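Local coordinates for putative 2OG-Fe(II) oxygenase family protein (Caulobacter crescentus CB15, PDB 3OOX) that is a putative iron(II)- and 2-oxoglutarate-dependent oxygenase, probably turning 2-oxoglutarate and oxygen into ethylene or succinate with accompanying oxidation of L-arginine, at residues S29-Y41 and L218-I231. Numbering follows the deposited sequence.
With EDO (1,2-ethanediol), chain F.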
loop_
_atom_site.group_PDB
_atom_site.type_symbol
_atom_site.label_atom_id
_atom_site.label_comp_id
_atom_site.label_asym_id
_atom_site.label_seq_id
_atom_site.Cartn_x
_atom_site.Cartn_y
_atom_site.Cartn_z
ATOM N N SER A 29 -6.070 13.918 9.246
ATOM C CA SER A 29 -5.342 13.946 7.996
ATOM C C SER A 29 -5.982 12.981 6.965
ATOM O O SER A 29 -6.228 13.343 5.815
ATOM C CB SER A 29 -3.859 13.650 8.244
ATOM O OG SER A 29 -3.098 13.806 7.068
ATOM N N PHE A 30 -6.290 11.763 7.391
ATOM C CA PHE A 30 -6.962 10.818 6.513
ATOM C C PHE A 30 -8.296 11.369 6.022
ATOM O O PHE A 30 -8.638 11.220 4.853
ATOM C CB PHE A 30 -7.212 9.511 7.246
ATOM C CG PHE A 30 -5.971 8.667 7.478
ATOM C CD1 PHE A 30 -5.124 8.316 6.435
ATOM C CD2 PHE A 30 -5.697 8.154 8.726
ATOM C CE1 PHE A 30 -4.014 7.517 6.660
ATOM C CE2 PHE A 30 -4.630 7.329 8.947
ATOM C CZ PHE A 30 -3.749 7.037 7.921
ATOM N N GLU A 31 -9.064 11.968 6.919
ATOM C CA GLU A 31 -10.382 12.459 6.543
ATOM C C GLU A 31 -10.279 13.604 5.513
ATOM O O GLU A 31 -11.114 13.705 4.607
ATOM C CB GLU A 31 -11.207 12.886 7.760
ATOM C CG GLU A 31 -12.648 13.190 7.369
ATOM C CD GLU A 31 -13.569 13.527 8.534
ATOM O OE1 GLU A 31 -13.199 13.309 9.705
ATOM O OE2 GLU A 31 -14.701 13.996 8.258
ATOM N N ARG A 32 -9.262 14.449 5.650
ATOM C CA ARG A 32 -9.084 15.609 4.766
ATOM C C ARG A 32 -8.539 15.205 3.393
ATOM O O ARG A 32 -9.018 15.689 2.366
ATOM C CB ARG A 32 -8.147 16.627 5.435
ATOM C CG ARG A 32 -7.742 17.843 4.597
ATOM C CD ARG A 32 -8.879 18.718 4.193
ATOM N NE ARG A 32 -8.363 19.761 3.299
ATOM C CZ ARG A 32 -8.216 19.628 1.975
ATOM N NH1 ARG A 32 -8.562 18.491 1.339
ATOM N NH2 ARG A 32 -7.700 20.638 1.281
ATOM N N TYR A 33 -7.524 14.346 3.397
ATOM C CA TYR A 33 -6.698 14.101 2.205
ATOM C C TYR A 33 -6.730 12.647 1.709
ATOM O O TYR A 33 -6.260 12.383 0.601
ATOM C CB TYR A 33 -5.239 14.444 2.476
ATOM C CG TYR A 33 -4.969 15.913 2.738
ATOM C CD1 TYR A 33 -5.159 16.849 1.734
ATOM C CD2 TYR A 33 -4.511 16.355 3.985
ATOM C CE1 TYR A 33 -4.924 18.208 1.961
ATOM C CE2 TYR A 33 -4.265 17.715 4.215
ATOM C CZ TYR A 33 -4.477 18.615 3.200
ATOM O OH TYR A 33 -4.235 19.970 3.424
ATOM N N GLY A 34 -7.243 11.729 2.534
ATOM C CA GLY A 34 -7.126 10.298 2.294
ATOM C C GLY A 34 -5.742 9.734 2.581
ATOM O O GLY A 34 -5.501 8.555 2.352
ATOM N N PHE A 35 -4.866 10.565 3.133
ATOM C CA PHE A 35 -3.437 10.284 3.329
ATOM C C PHE A 35 -2.997 10.836 4.677
ATOM O O PHE A 35 -3.514 11.860 5.115
ATOM C CB PHE A 35 -2.565 10.954 2.255
ATOM C CG PHE A 35 -2.374 10.133 0.991
ATOM C CD1 PHE A 35 -3.359 10.104 0.014
ATOM C CD2 PHE A 35 -1.222 9.401 0.775
ATOM C CE1 PHE A 35 -3.204 9.364 -1.119
ATOM C CE2 PHE A 35 -1.047 8.686 -0.388
ATOM C CZ PHE A 35 -2.052 8.679 -1.343
ATOM N N ALA A 36 -1.984 10.199 5.267
ATOM C CA ALA A 36 -1.291 10.724 6.440
ATOM C C ALA A 36 0.179 10.389 6.324
ATOM O O ALA A 36 0.560 9.441 5.631
ATOM C CB ALA A 36 -1.877 10.136 7.712
ATOM N N VAL A 37 1.006 11.170 7.016
ATOM C CA VAL A 37 2.434 10.943 7.055
ATOM C C VAL A 37 2.801 10.678 8.498
ATOM O O VAL A 37 2.477 11.500 9.372
ATOM C CB VAL A 37 3.245 12.153 6.528
ATOM C CG1 VAL A 37 4.766 11.875 6.629
ATOM C CG2 VAL A 37 2.812 12.487 5.068
ATOM N N LEU A 38 3.466 9.552 8.721
ATOM C CA LEU A 38 3.833 9.056 10.055
ATOM C C LEU A 38 5.353 9.076 10.190
ATOM O O LEU A 38 6.063 8.404 9.452
ATOM C CB LEU A 38 3.303 7.637 10.256
ATOM C CG LEU A 38 3.582 6.996 11.610
ATOM C CD1 LEU A 38 2.711 7.675 12.610
ATOM C CD2 LEU A 38 3.238 5.518 11.570
ATOM N N SER A 39 5.856 9.879 11.135
ATOM C CA SER A 39 7.295 9.987 11.389
ATOM C C SER A 39 7.673 9.186 12.644
ATOM O O SER A 39 6.792 8.700 13.365
ATOM C CB SER A 39 7.652 11.451 11.558
ATOM O OG SER A 39 6.951 12.008 12.651
ATOM N N ASP A 40 8.974 8.996 12.848
ATOM C CA ASP A 40 9.517 8.382 14.067
ATOM C C ASP A 40 8.967 6.965 14.301
ATOM O O ASP A 40 8.605 6.614 15.427
ATOM C CB ASP A 40 9.241 9.258 15.296
ATOM C CG ASP A 40 9.805 10.647 15.181
ATOM O OD1 ASP A 40 10.898 10.815 14.583
ATOM O OD2 ASP A 40 9.152 11.577 15.709
ATOM N N TYR A 41 8.934 6.147 13.253
ATOM C CA TYR A 41 8.450 4.757 13.401
ATOM C C TYR A 41 9.473 3.967 14.193
ATOM O O TYR A 41 10.641 4.369 14.306
ATOM C CB TYR A 41 8.122 4.083 12.062
ATOM C CG TYR A 41 9.196 4.100 10.968
ATOM C CD1 TYR A 41 10.443 3.505 11.156
ATOM C CD2 TYR A 41 8.932 4.685 9.728
ATOM C CE1 TYR A 41 11.404 3.494 10.134
ATOM C CE2 TYR A 41 9.881 4.676 8.706
ATOM C CZ TYR A 41 11.113 4.078 8.911
ATOM O OH TYR A 41 12.053 4.073 7.890
ATOM N N LEU A 218 -1.293 17.851 -5.007
ATOM C CA LEU A 218 -0.531 18.254 -3.827
ATOM C C LEU A 218 0.646 17.327 -3.615
ATOM O O LEU A 218 0.446 16.114 -3.526
ATOM C CB LEU A 218 -1.423 18.206 -2.597
ATOM C CG LEU A 218 -2.751 18.954 -2.649
ATOM C CD1 LEU A 218 -3.448 18.793 -1.300
ATOM C CD2 LEU A 218 -2.596 20.409 -3.024
ATOM N N PRO A 219 1.879 17.876 -3.467
ATOM C CA PRO A 219 3.026 17.021 -3.217
ATOM C C PRO A 219 2.998 16.397 -1.817
ATOM O O PRO A 219 2.650 17.080 -0.844
ATOM C CB PRO A 219 4.227 17.977 -3.356
ATOM C CG PRO A 219 3.695 19.277 -3.136
ATOM C CD PRO A 219 2.262 19.292 -3.565
ATOM N N ILE A 220 3.330 15.110 -1.740
ATOM C CA ILE A 220 3.559 14.431 -0.471
ATOM C C ILE A 220 5.024 14.052 -0.502
ATOM O O ILE A 220 5.437 13.096 -1.155
ATOM C CB ILE A 220 2.648 13.202 -0.249
ATOM C CG1 ILE A 220 1.174 13.612 -0.351
ATOM C CG2 ILE A 220 2.929 12.594 1.125
ATOM C CD1 ILE A 220 0.224 12.457 -0.199
ATOM N N ASN A 221 5.812 14.864 0.209
ATOM C CA ASN A 221 7.266 14.791 0.171
ATOM C C ASN A 221 7.806 14.738 1.589
ATOM O O ASN A 221 8.239 15.772 2.143
ATOM C CB ASN A 221 7.877 15.982 -0.562
ATOM C CG ASN A 221 9.353 15.779 -0.820
ATOM O OD1 ASN A 221 9.837 14.642 -0.813
ATOM N ND2 ASN A 221 10.085 16.876 -1.064
ATOM N N PRO A 222 7.769 13.557 2.204
ATOM C CA PRO A 222 8.113 13.539 3.631
ATOM C C PRO A 222 9.618 13.552 3.857
ATOM O O PRO A 222 10.389 13.283 2.946
ATOM C CB PRO A 222 7.556 12.193 4.089
ATOM C CG PRO A 222 7.718 11.321 2.883
ATOM C CD PRO A 222 7.404 12.209 1.715
ATOM N N PRO A 223 10.038 13.839 5.097
ATOM C CA PRO A 223 11.433 13.585 5.420
ATOM C C PRO A 223 11.711 12.096 5.420
ATOM O O PRO A 223 10.775 11.297 5.418
ATOM C CB PRO A 223 11.593 14.136 6.852
ATOM C CG PRO A 223 10.258 14.447 7.348
ATOM C CD PRO A 223 9.241 14.259 6.255
ATOM N N PRO A 224 12.981 11.698 5.433
ATOM C CA PRO A 224 13.369 10.304 5.577
ATOM C C PRO A 224 12.825 9.676 6.868
ATOM O O PRO A 224 12.461 10.415 7.789
ATOM C CB PRO A 224 14.903 10.359 5.576
ATOM C CG PRO A 224 15.240 11.625 4.984
ATOM C CD PRO A 224 14.164 12.578 5.318
ATOM N N GLY A 225 12.778 8.349 6.898
ATOM C CA GLY A 225 12.314 7.591 8.066
ATOM C C GLY A 225 10.851 7.792 8.382
ATOM O O GLY A 225 10.453 7.808 9.558
ATOM N N CYS A 226 10.032 7.955 7.333
ATOM C CA CYS A 226 8.590 8.057 7.525
ATOM C C CYS A 226 7.839 6.986 6.723
ATOM O O CYS A 226 8.389 6.335 5.843
ATOM C CB CYS A 226 8.033 9.435 7.100
ATOM S SG CYS A 226 8.595 10.891 8.016
ATOM N N LEU A 227 6.572 6.810 7.086
ATOM C CA LEU A 227 5.615 6.041 6.315
ATOM C C LEU A 227 4.539 6.988 5.810
ATOM O O LEU A 227 3.977 7.771 6.573
ATOM C CB LEU A 227 4.950 4.957 7.183
ATOM C CG LEU A 227 5.789 3.713 7.460
ATOM C CD1 LEU A 227 5.287 3.002 8.719
ATOM C CD2 LEU A 227 5.763 2.744 6.271
ATOM N N VAL A 228 4.263 6.917 4.510
ATOM C CA VAL A 228 3.123 7.624 3.944
ATOM C C VAL A 228 1.998 6.578 3.868
ATOM O O VAL A 228 2.181 5.495 3.339
ATOM C CB VAL A 228 3.400 8.159 2.538
ATOM C CG1 VAL A 228 2.116 8.787 1.959
ATOM C CG2 VAL A 228 4.550 9.187 2.566
ATOM N N ILE A 229 0.856 6.898 4.447
ATOM C CA ILE A 229 -0.230 5.938 4.555
ATOM C C ILE A 229 -1.470 6.491 3.881
ATOM O O ILE A 229 -1.779 7.664 4.045
ATOM C CB ILE A 229 -0.551 5.632 6.012
ATOM C CG1 ILE A 229 0.732 5.185 6.735
ATOM C CG2 ILE A 229 -1.655 4.528 6.099
ATOM C CD1 ILE A 229 0.751 5.460 8.208
ATOM N N ASN A 230 -2.168 5.655 3.122
ATOM C CA ASN A 230 -3.450 6.080 2.486
ATOM C C ASN A 230 -4.577 5.095 2.707
ATOM O O ASN A 230 -4.367 3.871 2.816
ATOM C CB ASN A 230 -3.307 6.394 0.983
ATOM C CG ASN A 230 -2.900 5.205 0.152
ATOM O OD1 ASN A 230 -1.756 4.751 0.241
ATOM N ND2 ASN A 230 -3.834 4.678 -0.672
ATOM N N ILE A 231 -5.781 5.660 2.755
ATOM C CA ILE A 231 -7.028 4.922 2.838
ATOM C C ILE A 231 -7.298 4.253 1.481
ATOM O O ILE A 231 -7.112 4.895 0.440
ATOM C CB ILE A 231 -8.204 5.892 3.121
ATOM C CG1 ILE A 231 -7.919 6.711 4.399
ATOM C CG2 ILE A 231 -9.577 5.132 3.153
ATOM C CD1 ILE A 231 -7.818 5.889 5.676
HETATM C C1 EDO F . 14.291 5.896 4.392
HETATM O O1 EDO F . 13.381 6.950 4.774
HETATM C C2 EDO F . 15.183 5.424 5.540
HETATM O O2 EDO F . 15.758 6.527 6.269
HETATM O O HOH W 1 -6.435 7.387 -0.141
HETATM O O HOH W 2 11.092 10.016 11.157
HETATM O O HOH W 3 10.930 5.398 4.892
HETATM O O HOH W 4 11.712 6.579 11.805
#
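Ala36 and Ile229 exchange two backbone hydrogen bonds as strands 35-39 and 227-231 run antiparallel in the major sheet of the double-stranded beta-helix (jelly-roll) fold expected of 2-oxoglutarate oxygenases, tying the N-terminal region to the catalytic core. The straighter bond, Ile229 N to Ala36 O, is 2.8 Å long with 175° at the hydrogen. Leu38 and Leu227 form the next such pair, and Ile231 N donates to Gly34 O at 2.9 Å. Gly34 has the positive phi that ends helix 19-33; a water lies within hydrogen-bonding distance of both Gly34 O and Ile231 O, though it has more acceptors in reach than protons to give. On the other edge of strand 35-39, Phe35 O receives Ser29 OG on an in-plane lone pair, at 2.8 Å, while Val37 and Ser39 bond to Val10 of strand 10-11.

On the face carrying Phe35, Val37 and Val228, the Phe35 ring is sandwiched. Asn230 CB sits centrally over one face, 3.4 Å from the centroid of the Phe35 ring; Ile220 CD1 covers the opposite face and Val228 CG1 meets the edge. With CG between its backbone N and carbonyl carbon (chi1 63°), Asn230 sets its amide alongside the ring, the planes 21° apart, and ND2 donates to Asp193. An alanine in place of Phe35 would probably open a gap between Ile220 and Asn230, leaving the Asn230 amide less firmly positioned for Asp193. Across the sheet, Phe30 takes Ile231 CD1 over one face, and its CZ touches Ile229 CG2.

Beyond Ser39, water takes over: one molecule accepts from Asp40 N and donates to Gly225 O, and another donates to the same oxygen. The Tyr41 ring lies against this peptide, CE2 3.3 Å from Gly225 C, while its OH bonds to Gln45; Gly225 N donates to ethanediol O1 at 2.6 Å.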